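Long-range contacts in hypothetical protein (Uncultured marine organism, PDB 2OP5), which is of unknown function but forms a dimer of ferredoxin-like subunits, probably related to the dimeric alpha/beta-barrel family: residues Glu7-Leu11 with Val67-Lys73; Leu39-Leu43 with Ile82-Phe87; Asn12-Phe18 with Phe100-Arg106. All coordinates share one frame; numbering follows the deposited sequence. Where two conformers were deposited one is given.

Interaction 1. Residues Glu7-Leu11 with Val67-Lys73; sequences ETAFL and VFEYDSK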
# COMPACT_ATOMS: atom_id res chain seq x y z
N GLU A 7 -8.78 -2.35 13.02
CA GLU A 7 -7.32 -2.40 13.06
C GLU A 7 -6.79 -3.42 12.01
O GLU A 7 -7.21 -4.59 11.99
CB GLU A 7 -6.86 -2.77 14.47
CG GLU A 7 -5.35 -2.58 14.73
CD GLU A 7 -4.84 -3.24 16.03
OE1 GLU A 7 -5.39 -4.30 16.44
OE2 GLU A 7 -3.87 -2.72 16.62
N THR A 8 -5.87 -2.98 11.15
CA THR A 8 -5.27 -3.87 10.16
C THR A 8 -4.11 -4.59 10.81
O THR A 8 -3.24 -3.97 11.39
CB THR A 8 -4.76 -3.08 8.92
OG1 THR A 8 -5.84 -2.41 8.28
CG2 THR A 8 -4.12 -4.00 7.90
N ALA A 9 -4.12 -5.91 10.72
CA ALA A 9 -3.04 -6.74 11.26
C ALA A 9 -2.14 -7.26 10.15
O ALA A 9 -0.93 -7.39 10.34
CB ALA A 9 -3.61 -7.91 12.01
N PHE A 10 -2.74 -7.59 9.01
CA PHE A 10 -2.03 -8.14 7.87
C PHE A 10 -2.36 -7.34 6.63
O PHE A 10 -3.49 -6.90 6.47
CB PHE A 10 -2.45 -9.58 7.67
CG PHE A 10 -1.53 -10.37 6.79
CD1 PHE A 10 -0.31 -10.82 7.29
CD2 PHE A 10 -1.90 -10.73 5.51
CE1 PHE A 10 0.53 -11.58 6.50
CE2 PHE A 10 -1.05 -11.51 4.71
CZ PHE A 10 0.15 -11.93 5.22
N LEU A 11 -1.39 -7.21 5.73
CA LEU A 11 -1.52 -6.37 4.55
C LEU A 11 -0.72 -6.86 3.33
O LEU A 11 0.36 -7.46 3.47
CB LEU A 11 -1.04 -4.96 4.98
CG LEU A 11 -0.90 -3.70 4.14
CD1 LEU A 11 -0.90 -2.47 5.03
CD2 LEU A 11 0.35 -3.70 3.28
N VAL A 67 -3.65 -2.20 -2.55
CA VAL A 67 -3.34 -2.43 -1.16
C VAL A 67 -4.57 -3.11 -0.58
O VAL A 67 -5.68 -2.55 -0.64
CB VAL A 67 -3.01 -1.13 -0.40
CG1 VAL A 67 -2.75 -1.45 1.07
CG2 VAL A 67 -1.82 -0.38 -1.02
N PHE A 68 -4.38 -4.33 -0.07
CA PHE A 68 -5.45 -5.10 0.57
C PHE A 68 -5.07 -5.14 2.03
O PHE A 68 -3.94 -5.54 2.37
CB PHE A 68 -5.49 -6.57 0.12
CG PHE A 68 -5.79 -6.79 -1.34
CD1 PHE A 68 -4.80 -6.63 -2.30
CD2 PHE A 68 -7.04 -7.25 -1.73
CE1 PHE A 68 -5.07 -6.88 -3.65
CE2 PHE A 68 -7.32 -7.50 -3.08
CZ PHE A 68 -6.34 -7.32 -4.04
N GLU A 69 -6.02 -4.80 2.89
CA GLU A 69 -5.80 -4.80 4.33
C GLU A 69 -6.79 -5.74 5.01
O GLU A 69 -8.00 -5.69 4.76
CB GLU A 69 -5.96 -3.39 4.87
CG GLU A 69 -4.95 -2.44 4.26
CD GLU A 69 -5.00 -1.08 4.88
OE1 GLU A 69 -5.30 -0.99 6.08
OE2 GLU A 69 -4.70 -0.11 4.17
N TYR A 70 -6.25 -6.57 5.91
CA TYR A 70 -7.03 -7.56 6.60
C TYR A 70 -6.89 -7.43 8.10
O TYR A 70 -5.85 -7.00 8.59
CB TYR A 70 -6.59 -8.97 6.19
CG TYR A 70 -6.53 -9.22 4.69
CD1 TYR A 70 -5.37 -8.95 3.98
CD2 TYR A 70 -7.62 -9.72 3.98
CE1 TYR A 70 -5.29 -9.16 2.62
CE2 TYR A 70 -7.56 -9.95 2.59
CZ TYR A 70 -6.39 -9.65 1.92
OH TYR A 70 -6.25 -9.87 0.55
N ASP A 71 -7.95 -7.85 8.80
CA ASP A 71 -7.97 -7.89 10.26
C ASP A 71 -6.97 -8.93 10.80
O ASP A 71 -6.57 -8.84 11.96
CB ASP A 71 -9.40 -8.18 10.78
CG ASP A 71 -9.95 -9.54 10.34
OD1 ASP A 71 -9.22 -10.38 9.79
OD2 ASP A 71 -11.14 -9.79 10.57
N SER A 72 -6.58 -9.89 9.95
CA SER A 72 -5.67 -10.97 10.32
C SER A 72 -5.18 -11.72 9.09
O SER A 72 -5.78 -11.66 8.01
CB SER A 72 -6.41 -11.98 11.20
OG SER A 72 -7.41 -12.70 10.46
N LYS A 73 -4.10 -12.48 9.28
CA LYS A 73 -3.55 -13.31 8.21
C LYS A 73 -4.49 -14.49 7.90
O LYS A 73 -4.49 -15.04 6.78
CB LYS A 73 -2.17 -13.84 8.61
CG LYS A 73 -1.44 -14.49 7.44
CD LYS A 73 -0.02 -14.87 7.79
CE LYS A 73 0.61 -15.73 6.71
NZ LYS A 73 -0.12 -17.01 6.61
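Phe-10 and Tyr-70 form an antiparallel hydrogen-bonded pair where strand 10-17 starts and strand 63-70 ends, the two middle strands of the ferredoxin-like sheet. The pairing opens with a classic beta bulge: Ala-9 and Phe-10 both face Tyr-70, whose O accepts Ala-9 N at 3.0 Å, within the carbonyl plane, and Phe-10 N at 3.2 Å, tilted 32° from it. In return Tyr-70 N reaches Phe-10 O at 2.8 Å. One step further along, Leu-11 and Glu-69 form the next, non-hydrogen-bonded pair, their side chains side by side.

The Phe-10 side chain can be traced outward. Its CB rests against the Ser-72 to Lys-73 peptide, 3.7 Å from Lys-73 N. With CG anti to the backbone N (chi1 -164°), the ring is carried along the lysine: CG lies near Lys-73 CA, CD1 near Lys-73 CB, and CE1 meets Lys-73 CD at 3.6 Å. CZ and, less closely, CE2 meet Lys-73 CG, and that methylene stands 3.7 Å from the centroid of the Phe-10 ring, a CH-pi contact over one face. On the other flank CD2 approaches Tyr-70 CD1 at 4.2 Å, close to the ring plane, so the tyrosine meets an edge. Tyr-76 touches both aromatic rings. Lys-73 begins helix 73-86 directly after the N-cap Ser-72, whose OG bonds Gly-75 N, so the aromatic cluster ties the first helical turn to the sheet.

Leu-11 and Glu-69 leave the opposite face, which meets the second subunit. There Glu-69 OE1 also forms a salt bridge with Arg-50 of the second subunit, while on its anti lone pair it receives the hydroxyl of Thr-8, OG1 to OE1 2.7 Å.

Interaction 2. Residues Leu39-Leu43 with Ile82-Phe87; sequences LYSRL and IIDKEF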
# COMPACT_ATOMS: atom_id res chain seq x y z
N LEU A 39 -18.80 -9.56 -4.09
CA LEU A 39 -17.57 -10.22 -3.67
C LEU A 39 -17.01 -9.50 -2.43
O LEU A 39 -16.68 -10.13 -1.45
CB LEU A 39 -16.54 -10.21 -4.81
CG LEU A 39 -15.19 -10.83 -4.44
CD1 LEU A 39 -15.38 -12.21 -4.03
CD2 LEU A 39 -14.16 -10.76 -5.56
N TYR A 40 -16.92 -8.18 -2.48
CA TYR A 40 -16.45 -7.39 -1.33
C TYR A 40 -17.25 -7.64 -0.07
O TYR A 40 -16.70 -7.68 1.01
CB TYR A 40 -16.52 -5.89 -1.62
CG TYR A 40 -15.39 -5.31 -2.42
CD1 TYR A 40 -14.05 -5.62 -2.11
CD2 TYR A 40 -15.64 -4.37 -3.40
CE1 TYR A 40 -13.02 -5.08 -2.82
CE2 TYR A 40 -14.60 -3.80 -4.10
CZ TYR A 40 -13.30 -4.15 -3.80
OH TYR A 40 -12.26 -3.59 -4.52
N SER A 41 -18.56 -7.81 -0.20
CA SER A 41 -19.39 -8.08 0.98
C SER A 41 -18.94 -9.35 1.67
O SER A 41 -18.79 -9.36 2.87
CB SER A 41 -20.87 -8.20 0.59
OG SER A 41 -21.68 -8.22 1.74
N ARG A 42 -18.69 -10.40 0.89
CA ARG A 42 -18.27 -11.69 1.43
C ARG A 42 -16.82 -11.70 1.92
O ARG A 42 -16.52 -12.38 2.90
CB ARG A 42 -18.55 -12.82 0.43
CG ARG A 42 -20.04 -13.07 0.35
CD ARG A 42 -20.48 -14.11 -0.69
NE ARG A 42 -20.43 -13.57 -2.04
CZ ARG A 42 -19.50 -13.83 -2.95
NH1 ARG A 42 -18.51 -14.67 -2.71
NH2 ARG A 42 -19.59 -13.25 -4.13
N LEU A 43 -15.94 -10.98 1.22
CA LEU A 43 -14.56 -10.88 1.63
C LEU A 43 -14.48 -10.03 2.90
O LEU A 43 -13.72 -10.32 3.81
CB LEU A 43 -13.70 -10.26 0.52
CG LEU A 43 -13.46 -11.00 -0.81
CD1 LEU A 43 -12.70 -10.10 -1.76
CD2 LEU A 43 -12.69 -12.31 -0.66
N ILE A 82 -12.09 -17.64 -0.98
CA ILE A 82 -13.31 -17.03 -1.57
C ILE A 82 -13.06 -16.59 -3.02
O ILE A 82 -13.86 -16.90 -3.91
CB ILE A 82 -13.82 -15.87 -0.68
CG1 ILE A 82 -14.41 -16.48 0.61
CG2 ILE A 82 -14.86 -15.03 -1.42
CD1 ILE A 82 -14.86 -15.47 1.66
N ILE A 83 -11.95 -15.89 -3.25
CA ILE A 83 -11.53 -15.48 -4.61
C ILE A 83 -11.37 -16.67 -5.58
O ILE A 83 -11.72 -16.57 -6.76
CB ILE A 83 -10.24 -14.64 -4.51
CG1 ILE A 83 -10.58 -13.27 -3.91
CG2 ILE A 83 -9.57 -14.46 -5.87
CD1 ILE A 83 -9.46 -12.59 -3.28
N ASP A 84 -10.86 -17.80 -5.08
CA ASP A 84 -10.64 -19.02 -5.87
C ASP A 84 -11.96 -19.61 -6.33
O ASP A 84 -12.08 -20.10 -7.45
CB ASP A 84 -9.89 -20.06 -5.03
CG ASP A 84 -9.43 -21.26 -5.85
OD1 ASP A 84 -8.65 -21.05 -6.80
OD2 ASP A 84 -9.83 -22.42 -5.54
N LYS A 85 -12.94 -19.60 -5.43
CA LYS A 85 -14.26 -20.09 -5.71
C LYS A 85 -15.13 -19.09 -6.53
O LYS A 85 -16.18 -19.46 -7.07
CB LYS A 85 -14.96 -20.41 -4.39
CG LYS A 85 -14.34 -21.53 -3.56
N GLU A 86 -14.69 -17.82 -6.59
CA GLU A 86 -15.41 -16.76 -7.29
C GLU A 86 -15.19 -16.80 -8.79
O GLU A 86 -16.12 -16.56 -9.53
CB GLU A 86 -14.95 -15.39 -6.77
CG GLU A 86 -15.69 -14.17 -7.29
CD GLU A 86 -17.14 -14.09 -6.79
OE1 GLU A 86 -17.48 -14.86 -5.86
OE2 GLU A 86 -17.92 -13.28 -7.32
N PHE A 87 -13.96 -17.08 -9.21
CA PHE A 87 -13.60 -17.06 -10.61
C PHE A 87 -13.09 -18.41 -11.08
O PHE A 87 -12.68 -19.23 -10.29
CB PHE A 87 -12.55 -15.97 -10.85
CG PHE A 87 -12.94 -14.62 -10.29
CD1 PHE A 87 -13.78 -13.78 -10.98
CD2 PHE A 87 -12.46 -14.20 -9.06
CE1 PHE A 87 -14.16 -12.54 -10.46
CE2 PHE A 87 -12.80 -12.98 -8.52
CZ PHE A 87 -13.66 -12.15 -9.23
O HOH W 1 -16.80 -16.82 -4.28
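Glu-86 folds back at its second torsion (chi2 68°) and Arg-42 bends at its third (chi3 -75°), and these two turns bring carboxylate and guanidinium together across a helix pair. Helices 37-46 and 73-86 belong to the helical layer of a ferredoxin-like fold, which lies over its sheet. Here their short segments run nearly antiparallel, 150° between N-to-C directions, with axes 11.1 Å apart at closest approach, a spacing bridged by long side chains.

The polar part of the contact centres on one oxygen. Arg-42 NH2 makes the salt bridge to Glu-86 OE1 at 3.2 Å, entering on the syn side but well out of the carboxylate plane, while OE1 lies close to the guanidinium plane, at its edge. Arg-42 NH1 adds a weak bond to the same Glu-86 OE1 at 3.3 Å. A water completes the grip: it donates to Glu-86 OE1 at 2.6 Å and to Ile-82 O at 3.0 Å, and weakly accepts from Arg-42 NH1. Both of its hydrogens are thus spoken for, and the carboxylate is linked to the carbonyl one helical turn earlier. Were Glu-86 an alanine, Arg-42 would probably lose its ionic mate on the other helix, the water one of its two acceptors, and Leu-39 CD1 the methylene it packs on.

Beside these charges the contact is apolar. Leu-39 CD1 presses on the methylene CG of Glu-86 at 3.8 Å and also meets Ile-82 CG2, while the other methyl of Leu-39, CD2, lies obliquely against the Phe-87 ring. Leu-43 also packs on Leu-48 of the sheet below, and its methyl CD2 wedges between the isoleucines, 3.6 Å from Ile-82 CG2 and 4.0 Å from Ile-83 CG1.

Interaction 3. Residues Asn12-Phe18 with Phe100-Arg106; sequences NSLFMDF and FKIHNNR. With EDO (1,2-ethanediol), chain H.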
# COMPACT_ATOMS: atom_id res chain seq x y z
N ASN A 12 -1.27 -6.62 2.15
CA ASN A 12 -0.56 -6.88 0.89
C ASN A 12 -0.57 -5.59 0.09
O ASN A 12 -1.63 -5.02 -0.16
CB ASN A 12 -1.20 -7.99 0.07
CG ASN A 12 -0.33 -8.45 -1.11
OD1 ASN A 12 0.83 -8.04 -1.26
ND2 ASN A 12 -0.88 -9.32 -1.94
N SER A 13 0.62 -5.09 -0.24
CA SER A 13 0.79 -3.89 -1.05
C SER A 13 1.44 -4.42 -2.30
O SER A 13 2.66 -4.61 -2.36
CB SER A 13 1.71 -2.86 -0.37
OG SER A 13 1.89 -1.71 -1.20
N LEU A 14 0.59 -4.72 -3.28
CA LEU A 14 1.05 -5.33 -4.50
C LEU A 14 1.03 -4.33 -5.65
O LEU A 14 0.37 -3.29 -5.55
CB LEU A 14 0.22 -6.56 -4.81
CG LEU A 14 -1.19 -6.45 -5.36
CD1 LEU A 14 -1.22 -6.06 -6.83
CD2 LEU A 14 -1.89 -7.81 -5.22
N PHE A 15 1.80 -4.63 -6.69
CA PHE A 15 1.80 -3.79 -7.89
C PHE A 15 1.95 -4.62 -9.16
O PHE A 15 2.49 -5.73 -9.12
CB PHE A 15 2.79 -2.59 -7.81
CG PHE A 15 4.27 -2.96 -7.77
CD1 PHE A 15 4.93 -3.14 -6.56
CD2 PHE A 15 5.00 -3.05 -8.94
CE1 PHE A 15 6.29 -3.44 -6.52
CE2 PHE A 15 6.37 -3.36 -8.92
CZ PHE A 15 7.01 -3.56 -7.70
N MSE A 16 1.40 -4.08 -10.26
CA MSE A 16 1.42 -4.71 -11.58
C MSE A 16 1.90 -3.71 -12.62
O MSE A 16 1.44 -2.58 -12.65
CB MSE A 16 0.05 -5.18 -12.02
CG MSE A 16 -0.43 -6.42 -11.34
SE MSE A 16 -2.38 -6.44 -11.30
CE MSE A 16 -2.53 -4.96 -10.17
N ASP A 17 2.79 -4.17 -13.49
CA ASP A 17 3.38 -3.36 -14.55
C ASP A 17 2.99 -3.94 -15.89
O ASP A 17 3.21 -5.14 -16.13
CB ASP A 17 4.89 -3.36 -14.43
CG ASP A 17 5.38 -2.73 -13.15
OD1 ASP A 17 4.61 -1.94 -12.57
OD2 ASP A 17 6.52 -3.02 -12.71
N PHE A 18 2.44 -3.09 -16.75
CA PHE A 18 1.99 -3.48 -18.09
C PHE A 18 2.97 -3.03 -19.16
O PHE A 18 3.77 -2.11 -18.93
CB PHE A 18 0.58 -2.93 -18.34
CG PHE A 18 -0.45 -3.48 -17.38
CD1 PHE A 18 -0.65 -2.88 -16.14
CD2 PHE A 18 -1.16 -4.63 -17.68
CE1 PHE A 18 -1.57 -3.39 -15.24
CE2 PHE A 18 -2.08 -5.15 -16.77
CZ PHE A 18 -2.29 -4.52 -15.55
N PHE A 100 1.83 -9.01 -17.48
CA PHE A 100 2.30 -8.25 -16.34
C PHE A 100 2.69 -9.27 -15.30
O PHE A 100 2.22 -10.40 -15.36
CB PHE A 100 1.14 -7.43 -15.75
CG PHE A 100 -0.05 -8.28 -15.30
CD1 PHE A 100 -0.09 -8.85 -14.03
CD2 PHE A 100 -1.11 -8.51 -16.15
CE1 PHE A 100 -1.18 -9.63 -13.63
CE2 PHE A 100 -2.18 -9.29 -15.75
CZ PHE A 100 -2.22 -9.85 -14.48
N LYS A 101 3.55 -8.90 -14.35
CA LYS A 101 3.89 -9.77 -13.23
C LYS A 101 3.45 -9.05 -11.97
O LYS A 101 3.72 -7.84 -11.81
CB LYS A 101 5.40 -10.03 -13.15
CG LYS A 101 5.83 -10.81 -11.89
CD LYS A 101 7.33 -11.05 -11.83
CE LYS A 101 7.79 -12.03 -12.89
NZ LYS A 101 9.18 -12.47 -12.62
N ILE A 102 2.78 -9.77 -11.08
CA ILE A 102 2.35 -9.18 -9.84
C ILE A 102 3.53 -9.21 -8.89
O ILE A 102 4.14 -10.26 -8.69
CB ILE A 102 1.16 -9.94 -9.21
CG1 ILE A 102 -0.05 -9.86 -10.14
CG2 ILE A 102 0.76 -9.30 -7.88
CD1 ILE A 102 -1.37 -10.39 -9.54
N HIS A 103 3.85 -8.04 -8.34
CA HIS A 103 4.84 -7.92 -7.27
C HIS A 103 4.10 -7.79 -5.97
O HIS A 103 3.49 -6.76 -5.72
CB HIS A 103 5.72 -6.71 -7.49
CG HIS A 103 6.69 -6.90 -8.60
ND1 HIS A 103 6.56 -6.27 -9.82
CD2 HIS A 103 7.79 -7.68 -8.69
CE1 HIS A 103 7.57 -6.63 -10.60
NE2 HIS A 103 8.32 -7.50 -9.94
N ASN A 104 4.11 -8.86 -5.18
CA ASN A 104 3.46 -8.89 -3.88
C ASN A 104 4.43 -8.51 -2.79
O ASN A 104 5.64 -8.79 -2.89
CB ASN A 104 2.94 -10.29 -3.55
CG ASN A 104 1.94 -10.78 -4.56
OD1 ASN A 104 0.77 -10.36 -4.57
ND2 ASN A 104 2.39 -11.71 -5.42
N ASN A 105 3.87 -7.90 -1.74
CA ASN A 105 4.58 -7.48 -0.55
C ASN A 105 3.64 -7.67 0.63
O ASN A 105 2.95 -6.73 1.02
CB ASN A 105 4.99 -6.01 -0.66
CG ASN A 105 5.94 -5.76 -1.82
OD1 ASN A 105 7.12 -6.07 -1.74
ND2 ASN A 105 5.42 -5.20 -2.91
N ARG A 106 3.63 -8.89 1.19
CA ARG A 106 2.74 -9.24 2.30
C ARG A 106 3.46 -9.28 3.62
O ARG A 106 4.60 -9.76 3.69
CB ARG A 106 2.15 -10.64 2.12
CG ARG A 106 1.48 -10.91 0.83
CD ARG A 106 0.95 -12.34 0.82
NE ARG A 106 0.91 -12.85 -0.55
CZ ARG A 106 1.84 -13.61 -1.12
NH1 ARG A 106 2.92 -14.01 -0.47
NH2 ARG A 106 1.66 -13.99 -2.37
C1 EDO H . 5.14 -11.41 -0.50
O1 EDO H . 5.95 -10.60 0.38
C2 EDO H . 5.97 -12.52 -1.12
O2 EDO H . 5.95 -12.42 -2.55
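Asn-12 and Asn-104 cross with amide planes 36° apart, yet the bond between them is straight (N-H...O 176°): Asn-12 ND2 points within its own amide plane at Asn-104 OD1, 3.3 Å away. The other end of the Asn-12 amide is used as well, OD1 accepting Asn-105 N at 3.1 Å. A second side-chain amide repeats the theme, Asn-105 ND2 meeting Ser-13 O almost head-on at 2.9 Å, so side chains supplement the main-chain bonds, among them Ser-13 N to Asn-105 O, of a strand only weakly formed around 102-103. Arg-106 lies alongside Asn-12, and the backbone N of Arg-106 is hydrogen-bonded to O1 of an ethanediol, probably from the crystallisation liquor.

Further on, Phe-15 and His-103 are joined by backbone bonds in both directions. In the Phe-15 conformer described, the rings are 30° from parallel but slid apart, and His-103 CB sits over the phenyl face, 3.5 Å from the Phe-15 centroid. Phe-15 was modelled in two conformers, so this ring contact is doubtful in detail.

On the other face Met-16, a selenomethionine, runs beside Phe-100: its CG touches Phe-100 CD1 at 3.6 Å and SE stands obliquely to that ring, a Met-aromatic contact. Phe-18 and Phe-100 meet obliquely, with planes 49° apart, and Phe-100 CB lies over the Phe-18 face.

Within the ferredoxin-like sheet, strand 10-17 has strand 63-70 on its other flank. Helix 21-28 covers Met-16 and Phe-18 through Phe-27 and Leu-24, whereas Phe-15 packs on Phe-15 of the second subunit.

Interactions 1 and 3 use successive parts of strand 10-17, which pairs with strand 63-70 in the first and with strand 102-114 in the second; their centres are 16 Å apart, and they touch where Phe-68 N probably bonds Asn-12 O. Interaction 2 lies in the helical layer, about 16 Å from interaction 1 and 19 Å from interaction 3 between centres. Helix 73-86 follows strand 63-70 directly. Along the chain the segments of interaction 1 alternate with those of interactions 2 and 3, while interaction 2 is nested inside the loop closed by interaction 3. Interactions 1 and 3 hold the sheet together and interaction 2 pairs two helices over it; both sheet contacts reach the second subunit, consistent with a dimer built through the sheets.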